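Local coordinates for protein FMN-dependent nitronate monooxygenase (Shewanella oneidensis, PDB 5LSM) that probably uses bound FMN and molecular oxygen to oxidise nitronates such as propionate 3-nitronate, giving 3-oxopropanoate and thereby detoxifying them, at residues A[175-178]-A[182-185]; A[269-274]-A[321-326]. All coordinates share one frame; numbering follows the deposited sequence.

Contact 1: A[175-178]-A[182-185]; sequences QGLE and HRGH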
ATOM      1  N   GLN A 175      -0.151   4.754 -10.062  1.00 29.04           N
ATOM      2  CA  GLN A 175       0.912   4.581  -9.025  1.00 29.43           C
ATOM      3  C   GLN A 175       0.374   4.270  -7.659  1.00 24.64           C
ATOM      4  O   GLN A 175      -0.220   5.115  -7.011  1.00 18.64           O
ATOM      5  CB  GLN A 175       1.941   5.717  -8.938  1.00 25.46           C
ATOM      6  CG  GLN A 175       1.351   7.052  -8.636  1.00 31.82           C
ATOM      7  CD  GLN A 175       2.249   7.958  -7.809  1.00 29.50           C
ATOM      8  OE1 GLN A 175       1.757   8.868  -7.180  1.00 35.33           O
ATOM      9  NE2 GLN A 175       3.551   7.735  -7.839  1.00 29.20           N
ATOM     10  N   GLY A 176       0.619   3.032  -7.235  1.00 25.13           N
ATOM     11  CA  GLY A 176       0.358   2.618  -5.884  1.00 24.65           C
ATOM     12  C   GLY A 176       1.211   3.369  -4.895  1.00 24.78           C
ATOM     13  O   GLY A 176       2.274   3.875  -5.239  1.00 23.51           O
ATOM     14  N   LEU A 177       0.759   3.372  -3.645  1.00 29.71           N
ATOM     15  CA  LEU A 177       1.492   3.968  -2.537  1.00 31.63           C
ATOM     16  C   LEU A 177       2.908   3.433  -2.379  1.00 27.13           C
ATOM     17  O   LEU A 177       3.722   4.079  -1.743  1.00 28.98           O
ATOM     18  CB  LEU A 177       0.722   3.773  -1.211  1.00 35.13           C
ATOM     19  CG  LEU A 177      -0.480   4.695  -0.945  1.00 30.52           C
ATOM     20  CD1 LEU A 177      -1.142   4.337   0.367  1.00 28.91           C
ATOM     21  CD2 LEU A 177      -0.039   6.139  -0.917  1.00 30.95           C
ATOM     22  N   GLU A 178       3.193   2.250  -2.925  1.00 25.29           N
ATOM     23  CA  GLU A 178       4.542   1.654  -2.857  1.00 25.15           C
ATOM     24  C   GLU A 178       5.587   2.499  -3.627  1.00 26.45           C
ATOM     25  O   GLU A 178       6.795   2.390  -3.384  1.00 27.89           O
ATOM     26  CB  GLU A 178       4.522   0.229  -3.430  1.00 30.31           C
ATOM     27  CG  GLU A 178       3.837  -0.838  -2.557  1.00 39.21           C
ATOM     28  CD  GLU A 178       2.359  -1.098  -2.888  1.00 41.45           C
ATOM     29  OE1 GLU A 178       1.639  -0.172  -3.367  1.00 35.42           O
ATOM     30  OE2 GLU A 178       1.901  -2.245  -2.648  1.00 60.59           O
ATOM     31  N   HIS A 182       7.260  11.579  -5.586  1.00 29.55           N
ATOM     32  CA  HIS A 182       6.042  12.277  -5.187  1.00 27.07           C
ATOM     33  C   HIS A 182       4.826  11.448  -5.533  1.00 26.68           C
ATOM     34  O   HIS A 182       4.758  10.825  -6.608  1.00 24.89           O
ATOM     35  CB  HIS A 182       5.934  13.651  -5.879  1.00 28.45           C
ATOM     36  CG  HIS A 182       6.777  14.715  -5.251  1.00 27.12           C
ATOM     37  ND1 HIS A 182       8.050  15.008  -5.686  1.00 29.55           N
ATOM     38  CD2 HIS A 182       6.501  15.612  -4.274  1.00 31.17           C
ATOM     39  CE1 HIS A 182       8.552  15.991  -4.957  1.00 29.48           C
ATOM     40  NE2 HIS A 182       7.628  16.381  -4.098  1.00 32.31           N
ATOM     41  N   ARG A 183       3.838  11.490  -4.648  1.00 22.73           N
ATOM     42  CA  ARG A 183       2.497  11.155  -5.025  1.00 24.88           C
ATOM     43  C   ARG A 183       2.027  12.147  -6.105  1.00 29.88           C
ATOM     44  O   ARG A 183       2.192  13.364  -5.958  1.00 31.94           O
ATOM     45  CB  ARG A 183       1.570  11.206  -3.808  1.00 28.70           C
ATOM     46  CG  ARG A 183       2.029  10.391  -2.599  1.00 30.43           C
ATOM     47  CD  ARG A 183       2.358   8.948  -2.973  1.00 30.89           C
ATOM     48  NE  ARG A 183       1.171   8.237  -3.431  1.00 28.82           N
ATOM     49  CZ  ARG A 183       1.167   7.210  -4.281  1.00 28.55           C
ATOM     50  NH1 ARG A 183       2.300   6.734  -4.799  1.00 26.87           N
ATOM     51  NH2 ARG A 183       0.011   6.623  -4.579  1.00 31.82           N
ATOM     52  N   GLY A 184       1.451  11.614  -7.186  1.00 30.74           N
ATOM     53  CA  GLY A 184       1.011  12.399  -8.315  1.00 29.43           C
ATOM     54  C   GLY A 184      -0.473  12.717  -8.260  1.00 32.88           C
ATOM     55  O   GLY A 184      -1.087  12.988  -9.299  1.00 33.31           O
ATOM     56  N   HIS A 185      -1.037  12.722  -7.045  1.00 32.41           N
ATOM     57  CA  HIS A 185      -2.460  13.044  -6.823  1.00 30.65           C
ATOM     58  C   HIS A 185      -2.804  14.501  -7.099  1.00 30.80           C
ATOM     59  O   HIS A 185      -1.949  15.363  -7.083  1.00 38.63           O
ATOM     60  CB  HIS A 185      -2.874  12.705  -5.393  1.00 29.29           C
ATOM     61  CG  HIS A 185      -2.256  13.587  -4.360  1.00 31.36           C
ATOM     62  ND1 HIS A 185      -1.066  13.284  -3.743  1.00 29.96           N
ATOM     63  CD2 HIS A 185      -2.649  14.774  -3.849  1.00 39.45           C
ATOM     64  CE1 HIS A 185      -0.775  14.218  -2.860  1.00 30.13           C
ATOM     65  NE2 HIS A 185      -1.701  15.153  -2.929  1.00 34.98           N
TER
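Arg183 reaches across to Gln175 and Gly176 and fills the tight half of this buried contact. Its NH2 gives a hydrogen bond to Gln175 O at 2.9 Å. NH1 gives one to Gly176 O, also at 2.9 Å but bent, with the donor above that carbonyl's plane. The chain gets there by folding at chi2 (-52°) and again at chi3 (-65°), which brings NH1 and NH2 to the carbonyls at the end of strand 171-175. The Gln175 amide lies stacked on one face, the two planes 12° apart; over the opposite face sits Leu177, whose CD2 is 3.5 Å from Arg183 NE. That NE is hydrogen-bonded to Gln194. The same amide has further partners: OE1 accepts from Gly184 N, 2.8 Å away and above the carbonyl plane, while NE2 makes a weak hydrogen bond to the FMN ribityl hydroxyl O3'. With an alanine here instead of Arg183, the carbonyls of Gln175 and Gly176 would probably lose these two donors and the Gln175 amide its stacked partner, leaving a gap beside Leu177. The His182 end is looser: its O comes no nearer than 3.5 Å to Gln175 NE2, and its partly exposed side chain leaves the backbone away from 175-178. There NE2 is hydrogen-bonded to Ser272, and ND1 to a glycerol probably from the crystallisation liquor. Chemically, one guanidinium donates to two consecutive carbonyls where the barrel strand ends and probably puts positive charge beside Gln175.

Contact 2: A[269-274]-A[321-326]; sequences NLFSGR and PLWCGQ. With FMN (flavin mononucleotide), chain I.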
ATOM      1  N   ASN A 269       6.345  15.403   3.433  1.00 27.14           N
ATOM      2  CA  ASN A 269       6.268  16.681   2.713  1.00 26.48           C
ATOM      3  C   ASN A 269       7.406  17.639   3.060  1.00 28.60           C
ATOM      4  O   ASN A 269       7.413  18.797   2.627  1.00 28.81           O
ATOM      5  CB  ASN A 269       4.923  17.360   2.965  1.00 28.00           C
ATOM      6  CG  ASN A 269       4.712  17.757   4.436  1.00 27.37           C
ATOM      7  OD1 ASN A 269       5.255  17.160   5.352  1.00 27.33           O
ATOM      8  ND2 ASN A 269       3.861  18.729   4.647  1.00 26.74           N
ATOM      9  N   LEU A 270       8.388  17.148   3.808  1.00 30.60           N
ATOM     10  CA  LEU A 270       9.354  18.030   4.466  1.00 29.93           C
ATOM     11  C   LEU A 270      10.308  18.683   3.475  1.00 30.08           C
ATOM     12  O   LEU A 270      10.810  19.761   3.744  1.00 37.72           O
ATOM     13  CB  LEU A 270      10.150  17.275   5.544  1.00 29.44           C
ATOM     14  CG  LEU A 270       9.397  16.943   6.841  1.00 28.99           C
ATOM     15  CD1 LEU A 270      10.203  16.035   7.731  1.00 25.80           C
ATOM     16  CD2 LEU A 270       9.032  18.203   7.609  1.00 38.46           C
ATOM     17  N   PHE A 271      10.555  18.048   2.333  1.00 28.41           N
ATOM     18  CA  PHE A 271      11.606  18.506   1.429  1.00 30.57           C
ATOM     19  C   PHE A 271      11.080  19.376   0.302  1.00 31.18           C
ATOM     20  O   PHE A 271      11.844  20.090  -0.339  1.00 33.96           O
ATOM     21  CB  PHE A 271      12.346  17.315   0.821  1.00 29.95           C
ATOM     22  CG  PHE A 271      12.948  16.409   1.832  1.00 27.14           C
ATOM     23  CD1 PHE A 271      14.201  16.677   2.359  1.00 28.46           C
ATOM     24  CD2 PHE A 271      12.226  15.341   2.335  1.00 29.35           C
ATOM     25  CE1 PHE A 271      14.762  15.846   3.308  1.00 27.85           C
ATOM     26  CE2 PHE A 271      12.780  14.496   3.289  1.00 30.12           C
ATOM     27  CZ  PHE A 271      14.044  14.763   3.785  1.00 29.82           C
ATOM     28  N   SER A 272       9.794  19.266   0.012  1.00 30.68           N
ATOM     29  CA  SER A 272       9.240  19.883  -1.194  1.00 32.08           C
ATOM     30  C   SER A 272       7.932  20.674  -0.957  1.00 31.34           C
ATOM     31  O   SER A 272       7.648  21.627  -1.685  1.00 31.34           O
ATOM     32  CB  SER A 272       9.010  18.803  -2.239  1.00 30.19           C
ATOM     33  OG  SER A 272       7.914  17.993  -1.855  1.00 37.79           O
ATOM     34  N   GLY A 273       7.158  20.293   0.061  1.00 30.41           N
ATOM     35  CA  GLY A 273       5.789  20.801   0.240  1.00 29.66           C
ATOM     36  C   GLY A 273       4.692  19.805  -0.120  1.00 30.69           C
ATOM     37  O   GLY A 273       3.503  20.072   0.083  1.00 30.01           O
ATOM     38  N   ARG A 274       5.084  18.682  -0.721  1.00 32.30           N
ATOM     39  CA  ARG A 274       4.122  17.704  -1.218  1.00 27.78           C
ATOM     40  C   ARG A 274       4.542  16.304  -0.810  1.00 25.61           C
ATOM     41  O   ARG A 274       5.742  15.986  -0.780  1.00 24.88           O
ATOM     42  CB  ARG A 274       3.994  17.816  -2.754  1.00 30.14           C
ATOM     43  CG  ARG A 274       2.756  18.590  -3.199  1.00 31.76           C
ATOM     44  CD  ARG A 274       2.567  18.593  -4.710  1.00 33.02           C
ATOM     45  NE  ARG A 274       1.756  17.461  -5.106  1.00 38.74           N
ATOM     46  CZ  ARG A 274       0.530  17.522  -5.601  1.00 38.64           C
ATOM     47  NH1 ARG A 274      -0.031  18.671  -5.922  1.00 47.10           N
ATOM     48  NH2 ARG A 274      -0.101  16.398  -5.863  1.00 43.88           N
ATOM     49  N   PRO A 321      16.503  14.207   0.441  1.00 35.00           N
ATOM     50  CA  PRO A 321      15.367  13.515  -0.151  1.00 33.47           C
ATOM     51  C   PRO A 321      15.799  12.207  -0.831  1.00 34.85           C
ATOM     52  O   PRO A 321      16.291  12.211  -1.958  1.00 39.08           O
ATOM     53  CB  PRO A 321      14.849  14.524  -1.175  1.00 33.57           C
ATOM     54  CG  PRO A 321      16.073  15.236  -1.621  1.00 33.38           C
ATOM     55  CD  PRO A 321      16.923  15.361  -0.374  1.00 34.27           C
ATOM     56  N   LEU A 322      15.633  11.097  -0.126  1.00 33.24           N
ATOM     57  CA  LEU A 322      16.147   9.826  -0.570  1.00 28.29           C
ATOM     58  C   LEU A 322      15.001   9.052  -1.203  1.00 28.98           C
ATOM     59  O   LEU A 322      14.498   8.093  -0.644  1.00 26.94           O
ATOM     60  CB  LEU A 322      16.707   9.065   0.627  1.00 31.03           C
ATOM     61  CG  LEU A 322      17.895   9.671   1.371  1.00 29.27           C
ATOM     62  CD1 LEU A 322      18.092   8.939   2.688  1.00 27.20           C
ATOM     63  CD2 LEU A 322      19.147   9.554   0.517  1.00 31.25           C
ATOM     64  N   TRP A 323      14.537   9.524  -2.341  1.00 28.57           N
ATOM     65  CA  TRP A 323      13.367   8.960  -2.959  1.00 25.07           C
ATOM     66  C   TRP A 323      13.591   7.474  -3.302  1.00 25.39           C
ATOM     67  O   TRP A 323      14.640   7.112  -3.814  1.00 23.80           O
ATOM     68  CB  TRP A 323      13.039   9.740  -4.222  1.00 27.33           C
ATOM     69  CG  TRP A 323      12.509  11.157  -4.036  1.00 26.27           C
ATOM     70  CD1 TRP A 323      12.338  12.057  -5.024  1.00 27.59           C
ATOM     71  CD2 TRP A 323      12.070  11.813  -2.822  1.00 27.80           C
ATOM     72  NE1 TRP A 323      11.810  13.230  -4.532  1.00 28.64           N
ATOM     73  CE2 TRP A 323      11.676  13.125  -3.179  1.00 28.39           C
ATOM     74  CE3 TRP A 323      12.032  11.451  -1.473  1.00 30.24           C
ATOM     75  CZ2 TRP A 323      11.203  14.055  -2.248  1.00 26.16           C
ATOM     76  CZ3 TRP A 323      11.549  12.376  -0.543  1.00 28.68           C
ATOM     77  CH2 TRP A 323      11.127  13.656  -0.941  1.00 29.46           C
ATOM     78  N   CYS A 324      12.606   6.626  -2.975  1.00 24.18           N
ATOM     79  CA  CYS A 324      12.756   5.159  -2.983  1.00 25.38           C
ATOM     80  C   CYS A 324      11.396   4.540  -2.650  1.00 25.30           C
ATOM     81  O   CYS A 324      10.670   5.054  -1.819  1.00 25.48           O
ATOM     82  CB  CYS A 324      13.810   4.680  -1.966  1.00 26.82           C
ATOM     83  SG  CYS A 324      14.041   2.868  -1.861  1.00 26.60           S
ATOM     84  N   GLY A 325      11.024   3.498  -3.381  1.00 24.73           N
ATOM     85  CA  GLY A 325       9.761   2.817  -3.160  1.00 24.29           C
ATOM     86  C   GLY A 325       9.888   1.794  -2.059  1.00 22.16           C
ATOM     87  O   GLY A 325      10.912   1.695  -1.422  1.00 25.10           O
ATOM     88  N   GLN A 326       8.847   1.016  -1.852  1.00 22.80           N
ATOM     89  CA  GLN A 326       8.808   0.100  -0.729  1.00 24.89           C
ATOM     90  C   GLN A 326       9.469  -1.228  -1.024  1.00 24.02           C
ATOM     91  O   GLN A 326       9.471  -2.123  -0.171  1.00 29.20           O
ATOM     92  CB  GLN A 326       7.372  -0.152  -0.296  1.00 27.75           C
ATOM     93  CG  GLN A 326       6.747   0.991   0.469  1.00 31.04           C
ATOM     94  CD  GLN A 326       5.407   0.599   1.082  1.00 35.72           C
ATOM     95  OE1 GLN A 326       4.590  -0.088   0.453  1.00 33.04           O
ATOM     96  NE2 GLN A 326       5.186   1.021   2.311  1.00 29.66           N
TER
HETATM   97  N1  FMN I 401       7.497  10.866 -11.514  1.00 45.96           N
HETATM   98  C2  FMN I 401       7.347  11.949 -12.330  1.00 44.75           C
HETATM   99  O2  FMN I 401       6.275  12.090 -12.972  1.00 50.31           O
HETATM  100  N3  FMN I 401       8.301  12.893 -12.458  1.00 46.11           N
HETATM  101  C4  FMN I 401       9.464  12.815 -11.793  1.00 43.67           C
HETATM  102  O4  FMN I 401      10.341  13.691 -11.902  1.00 35.35           O
HETATM  103  C4A FMN I 401       9.684  11.673 -10.885  1.00 44.97           C
HETATM  104  N5  FMN I 401      10.836  11.538 -10.227  1.00 48.31           N
HETATM  105  C5A FMN I 401      11.080  10.467  -9.452  1.00 50.46           C
HETATM  106  C6  FMN I 401      12.319  10.391  -8.821  1.00 49.69           C
HETATM  107  C7  FMN I 401      12.636   9.311  -8.023  1.00 45.30           C
HETATM  108  C7M FMN I 401      13.980   9.294  -7.341  1.00 43.61           C
HETATM  109  C8  FMN I 401      11.634   8.222  -7.836  1.00 41.56           C
HETATM  110  C8M FMN I 401      11.977   7.044  -6.950  1.00 42.69           C
HETATM  111  C9  FMN I 401      10.383   8.296  -8.465  1.00 40.78           C
HETATM  112  C9A FMN I 401      10.056   9.393  -9.279  1.00 45.83           C
HETATM  113  N10 FMN I 401       8.821   9.516  -9.989  1.00 47.05           N
HETATM  114  C10 FMN I 401       8.617  10.665 -10.784  1.00 42.72           C
HETATM  115  C1' FMN I 401       7.730   8.532  -9.865  1.00 46.15           C
HETATM  116  C2' FMN I 401       7.874   7.404 -10.872  1.00 45.52           C
HETATM  117  O2' FMN I 401       7.385   7.854 -12.149  1.00 46.76           O
HETATM  118  C3' FMN I 401       7.095   6.159 -10.425  1.00 40.25           C
HETATM  119  O3' FMN I 401       5.781   6.540 -10.002  1.00 37.97           O
HETATM  120  C4' FMN I 401       7.737   5.404  -9.260  1.00 37.41           C
HETATM  121  O4' FMN I 401       9.169   5.405  -9.302  1.00 31.76           O
HETATM  122  C5' FMN I 401       7.208   3.979  -9.273  1.00 34.79           C
HETATM  123  O5' FMN I 401       7.610   3.260  -8.109  1.00 32.72           O
HETATM  124  P   FMN I 401       9.031   2.519  -7.960  1.00 26.93           P
HETATM  125  O1P FMN I 401       9.427   2.009  -9.327  1.00 28.13           O
HETATM  126  O2P FMN I 401       8.726   1.428  -6.966  1.00 26.88           O
HETATM  127  O3P FMN I 401       9.897   3.615  -7.449  1.00 27.63           O
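Ser272 OG is gripped from two directions: it accepts a hydrogen bond from Arg274 N at 3.1 Å, which makes an ST turn, and it is hydrogen-bonded to His182 as well. The turn belongs to the connection between strands 265-268 and 276-279, beside the TIM barrel that carries the flavin. Gly273 sits in the middle of it at a positive phi of 105°, where a side chain would press on the preceding carbonyl oxygen. Just before the turn, Phe271 does the touching across to 321-326. With chi1 at -57° its ring swings toward Pro321, which lies over one face: Phe271 CE1 is 3.7 Å from Pro321 N, and Phe271 CG is 4.0 Å from Pro321 CB. Trp323 approaches the same ring obliquely, its CH2 3.8 Å from Phe271 CD2, with the planes almost perpendicular at 86°. Pro321 serves both aromatics, since its CB also lies over one face of the indole, displaced toward the rim. Phe283 meets the Phe271 ring edge-to-face, tying the group to helix 282-287. Beyond Trp323 the chain runs along the cofactor: Gly325 N is hydrogen-bonded to Thr239, and a beta carbon on Gly325 would collide with a phosphate oxygen. The flavin methyl C7M lies at the edge of the indole, near its plane; its closest approach is to the side-chain carbon Trp323 CB, 3.3 Å away.

The two contacts follow one another along the chain, contact 1 closing before contact 2 opens, and their centres lie 11 Å apart. Contact 1 begins at the end of strand 171-175 of the eight-stranded parallel barrel sheet; contact 2 includes the turn between 265-268 and 276-279. They are joined by the small antiparallel sheet, where 181-182 pairs with 276-279. A backbone hydrogen bond between Glu178 and Gln326 ties the other ends of the two contacts together. Both lie against FMN, contact 1 reaching the ribityl chain through Gln175 and contact 2 the dimethylbenzene end through Trp323, so together they line two parts of one cofactor pocket.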